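Local coordinates for glutathione S-transferase omega-like 2 (Saccharomyces cerevisiae, PDB 5LKB), which catalyses glutathione-dependent thiol transfer and the reduction of dehydroascorbate and dimethylarsinic acid, and reacts with glutathionyl-(hydro)quinones, at residues R324-Y327 and W328-A332; V242-H245 and L246-E250. One frame throughout, in Å; residues are numbered along the deposited sequence.

How the contacts relate
Both contacts are local, between residues close in sequence, contact 2 within one helix and contact 1 at the junction of two, and both belong to the all-helical C-terminal domain of the glutathione transferase fold. Contact 2 lies in the middle of the long helix 232-264, with regular backbone bonding throughout; contact 1 comes where helix 317-329 ends and the chain turns into helix 331-334. Each is partly buried. In contact 2 an apolar face of valine, phenylalanine and leucine turns inward and a charged fringe lies outside, whereas contact 1 combines aromatic packing with an amide pair and a water bridge. Their nearest atoms are about 10 Å apart, yet Leu-246 and Val-249 of contact 2 touch Ile-319, on the helix that carries contact 1.

Contact 1: R324-Y327 and W328-A332; sequences RNLY and WNYDA
Tyr-327 and Trp-328, though adjacent in sequence, form an edge-to-face aromatic pair. The tyrosine edge is directed at the indole, with the planes at 81° and the centroid of the Tyr-327 ring 4.8 Å from that of the Trp-328 five-membered ring. Tyr-327 CD2 makes the closest approach, over the indole face 3.5 Å from Trp-328 CD2, with CE2 beside it over the same ring system. The tyrosine CG is anti to its own nitrogen (chi1 177°) while that of Trp-328 is anti to the carbonyl carbon, and these unlike torsions bring the two rings together. Beyond the pair, Trp-328 NE1 is hydrogen-bonded to Arg-368 O, and Tyr-327 packs on Tyr-291 and Ile-295 of helix 285-304.

The backbone bonds record the last turn of helix 317-329 within the C-terminal domain of the transferase. Trp-328 N donates to Arg-324 O at 2.9 Å, whereas Tyr-330 N reaches Leu-326 O at 3.2 Å from above the carbonyl plane. Tyr-330 is the first residue to leave helical geometry, and it also occupies the N-cap position of helix 331-334.

Polar side chains follow the same turn. Asn-329 ND2 donates to Asn-325 OD1 at 2.8 Å, the acceptor lying close to the Asn-329 amide plane although the two amides are turned 64° apart. The other end of the buried Asn-325 amide, ND2, gives a hydrogen bond of 3.0 Å to a water that is also 2.6 Å from Tyr-330 OH. Among apolar contacts, Leu-326 CD2 sits over one face of the Tyr-330 ring, offset toward its rim and 4.2 Å from CD1.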
# COMPACT_ATOMS: atom_id res chain seq x y z
N ARG A 324 -8.76 -2.49 18.18
CA ARG A 324 -7.93 -3.40 18.94
C ARG A 324 -8.66 -3.88 20.19
O ARG A 324 -8.55 -5.06 20.54
CB ARG A 324 -6.60 -2.75 19.33
CG ARG A 324 -5.68 -2.68 18.13
CD ARG A 324 -4.37 -2.03 18.53
NE ARG A 324 -4.53 -0.64 18.95
CZ ARG A 324 -3.61 0.03 19.63
NH1 ARG A 324 -2.49 -0.57 19.98
NH2 ARG A 324 -3.82 1.29 19.98
N ASN A 325 -9.43 -3.00 20.84
CA ASN A 325 -10.21 -3.44 22.01
C ASN A 325 -11.19 -4.54 21.60
O ASN A 325 -11.32 -5.57 22.28
CB ASN A 325 -10.96 -2.27 22.64
CG ASN A 325 -11.79 -2.70 23.86
OD1 ASN A 325 -11.28 -3.37 24.74
ND2 ASN A 325 -13.03 -2.29 23.90
N LEU A 326 -11.89 -4.35 20.47
CA LEU A 326 -12.85 -5.36 20.01
C LEU A 326 -12.14 -6.65 19.64
O LEU A 326 -12.55 -7.75 20.05
CB LEU A 326 -13.70 -4.83 18.86
CG LEU A 326 -14.59 -3.65 19.18
CD1 LEU A 326 -15.28 -3.15 17.96
CD2 LEU A 326 -15.64 -4.02 20.26
N TYR A 327 -11.07 -6.55 18.86
CA TYR A 327 -10.41 -7.77 18.41
C TYR A 327 -9.85 -8.55 19.58
O TYR A 327 -10.06 -9.76 19.66
CB TYR A 327 -9.27 -7.37 17.44
CG TYR A 327 -8.46 -8.60 16.99
CD1 TYR A 327 -8.85 -9.32 15.86
CD2 TYR A 327 -7.36 -9.07 17.71
CE1 TYR A 327 -8.21 -10.43 15.47
CE2 TYR A 327 -6.70 -10.17 17.29
CZ TYR A 327 -7.14 -10.87 16.20
OH TYR A 327 -6.46 -11.96 15.76
N TRP A 328 -9.07 -7.91 20.46
CA TRP A 328 -8.35 -8.67 21.48
C TRP A 328 -9.20 -9.08 22.65
O TRP A 328 -8.91 -10.08 23.29
CB TRP A 328 -7.12 -7.92 21.97
CG TRP A 328 -6.06 -7.74 20.89
CD1 TRP A 328 -5.79 -6.60 20.22
CD2 TRP A 328 -5.14 -8.72 20.41
NE1 TRP A 328 -4.76 -6.80 19.30
CE2 TRP A 328 -4.34 -8.10 19.39
CE3 TRP A 328 -4.93 -10.09 20.70
CZ2 TRP A 328 -3.32 -8.79 18.74
CZ3 TRP A 328 -3.93 -10.77 20.03
CH2 TRP A 328 -3.14 -10.11 19.07
N ASN A 329 -10.22 -8.28 22.94
CA ASN A 329 -10.93 -8.43 24.20
C ASN A 329 -12.29 -9.08 24.05
O ASN A 329 -12.92 -9.40 25.07
CB ASN A 329 -11.03 -7.12 24.98
CG ASN A 329 -9.69 -6.67 25.50
OD1 ASN A 329 -8.90 -7.53 25.93
ND2 ASN A 329 -9.39 -5.38 25.42
N TYR A 330 -12.76 -9.33 22.83
CA TYR A 330 -14.05 -9.99 22.58
C TYR A 330 -13.83 -11.19 21.67
O TYR A 330 -13.52 -11.02 20.48
CB TYR A 330 -15.02 -9.02 21.94
CG TYR A 330 -15.43 -7.89 22.83
CD1 TYR A 330 -14.60 -6.86 23.15
CD2 TYR A 330 -16.72 -7.88 23.37
CE1 TYR A 330 -15.00 -5.83 23.99
CE2 TYR A 330 -17.13 -6.85 24.18
CZ TYR A 330 -16.30 -5.84 24.50
OH TYR A 330 -16.71 -4.82 25.34
N ASP A 331 -14.02 -12.40 22.20
CA ASP A 331 -13.75 -13.60 21.41
C ASP A 331 -14.62 -13.67 20.15
O ASP A 331 -14.20 -14.29 19.16
CB ASP A 331 -14.02 -14.86 22.23
CG ASP A 331 -13.01 -15.07 23.35
OD1 ASP A 331 -12.00 -14.35 23.42
OD2 ASP A 331 -13.32 -15.98 24.15
N ALA A 332 -15.84 -13.12 20.17
CA ALA A 332 -16.71 -13.18 18.99
C ALA A 332 -16.07 -12.49 17.79
O ALA A 332 -16.38 -12.85 16.66
CB ALA A 332 -18.05 -12.50 19.25
O HOH W 1 -14.91 -3.04 26.09

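Contact 2: V242-H245 and L246-E250; sequences VFEH and LDKVE
His-245 and Lys-248 run side by side and point the same way, the lysine chain drawn along the imidazole. Extended beyond CG, it brings CE over one face of the His-245 ring, 4.2 Å from the centroid and 28° off the normal, a CH-pi contact; CD lies 3.7 Å from His-245 CD2. The opposite edge of the imidazole is tied back to its own helix by ND1, bonded to Asn-241 O. An alanine in place of His-245 would probably deprive the Lys-248 methylenes of their flat support and let the chain swing more freely. Glu-244 also runs beside the lysine and points the same way, but its OE2 stays 4.1 Å from Lys-248 NZ, too far for a salt bridge.

On the buried side Leu-246 extends alongside both Val-242 and Phe-243. Its CD1 touches Val-242 CG1 at 4.1 Å and Phe-243 CD1 at 4.0 Å.

Backbone bonds from i to i+4 run through helix 232-264, one of the helices of the C-terminal domain. Its inner face meets Phe-297 and Leu-290 of helix 285-304 and Ile-319 of helix 317-329, while Trp-214 of helix 205-220 packs against Lys-248 and Val-249.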
# COMPACT_ATOMS: atom_id res chain seq x y z
N VAL A 242 -13.94 8.20 1.55
CA VAL A 242 -13.62 7.26 2.62
C VAL A 242 -12.93 7.99 3.75
O VAL A 242 -13.27 7.85 4.92
CB VAL A 242 -12.76 6.11 2.06
CG1 VAL A 242 -12.10 5.34 3.20
CG2 VAL A 242 -13.54 5.15 1.16
N PHE A 243 -11.82 8.70 3.43
CA PHE A 243 -11.05 9.31 4.50
C PHE A 243 -11.81 10.44 5.19
O PHE A 243 -11.67 10.62 6.39
CB PHE A 243 -9.64 9.75 3.99
CG PHE A 243 -8.70 8.56 3.86
CD1 PHE A 243 -8.06 8.08 4.97
CD2 PHE A 243 -8.60 7.87 2.66
CE1 PHE A 243 -7.27 6.92 4.91
CE2 PHE A 243 -7.79 6.71 2.58
CZ PHE A 243 -7.17 6.25 3.70
N GLU A 244 -12.67 11.16 4.45
CA GLU A 244 -13.47 12.21 5.08
C GLU A 244 -14.39 11.61 6.14
O GLU A 244 -14.55 12.18 7.23
CB GLU A 244 -14.29 12.92 4.01
CG GLU A 244 -15.31 13.92 4.52
CD GLU A 244 -16.16 14.46 3.38
OE1 GLU A 244 -15.73 14.37 2.21
OE2 GLU A 244 -17.28 14.94 3.65
N HIS A 245 -14.89 10.41 5.87
CA HIS A 245 -15.78 9.76 6.82
C HIS A 245 -15.06 9.01 7.90
O HIS A 245 -15.59 8.90 9.02
CB HIS A 245 -16.83 8.95 6.08
CG HIS A 245 -17.81 9.85 5.41
ND1 HIS A 245 -17.57 10.38 4.17
CD2 HIS A 245 -19.01 10.35 5.84
CE1 HIS A 245 -18.60 11.15 3.83
NE2 HIS A 245 -19.49 11.13 4.82
N LEU A 246 -13.86 8.50 7.64
CA LEU A 246 -13.07 8.01 8.76
C LEU A 246 -12.74 9.14 9.73
O LEU A 246 -12.70 8.94 10.95
CB LEU A 246 -11.78 7.34 8.28
CG LEU A 246 -11.85 6.01 7.52
CD1 LEU A 246 -10.50 5.63 6.93
CD2 LEU A 246 -12.37 4.92 8.40
N ASP A 247 -12.48 10.34 9.21
CA ASP A 247 -12.28 11.50 10.06
C ASP A 247 -13.50 11.73 10.95
O ASP A 247 -13.33 12.03 12.13
CB ASP A 247 -12.01 12.74 9.22
CG ASP A 247 -10.65 12.67 8.53
OD1 ASP A 247 -9.79 11.86 8.95
OD2 ASP A 247 -10.48 13.52 7.63
N LYS A 248 -14.70 11.53 10.40
CA LYS A 248 -15.94 11.69 11.18
C LYS A 248 -16.02 10.67 12.32
O LYS A 248 -16.33 11.03 13.47
CB LYS A 248 -17.17 11.61 10.27
CG LYS A 248 -17.26 12.82 9.37
CD LYS A 248 -18.53 12.85 8.53
CE LYS A 248 -18.42 13.86 7.40
NZ LYS A 248 -19.79 13.95 6.74
N VAL A 249 -15.71 9.40 12.02
CA VAL A 249 -15.70 8.35 13.04
C VAL A 249 -14.68 8.65 14.11
O VAL A 249 -14.93 8.49 15.31
CB VAL A 249 -15.47 6.98 12.40
CG1 VAL A 249 -15.34 5.87 13.50
CG2 VAL A 249 -16.52 6.65 11.43
N GLU A 250 -13.44 9.01 13.69
CA GLU A 250 -12.37 9.33 14.61
C GLU A 250 -12.76 10.45 15.60
O GLU A 250 -12.39 10.38 16.78
CB GLU A 250 -11.12 9.72 13.80
CG GLU A 250 -9.90 10.08 14.61
CD GLU A 250 -9.19 8.89 15.27
OE1 GLU A 250 -9.56 7.70 15.00
OE2 GLU A 250 -8.31 9.14 16.12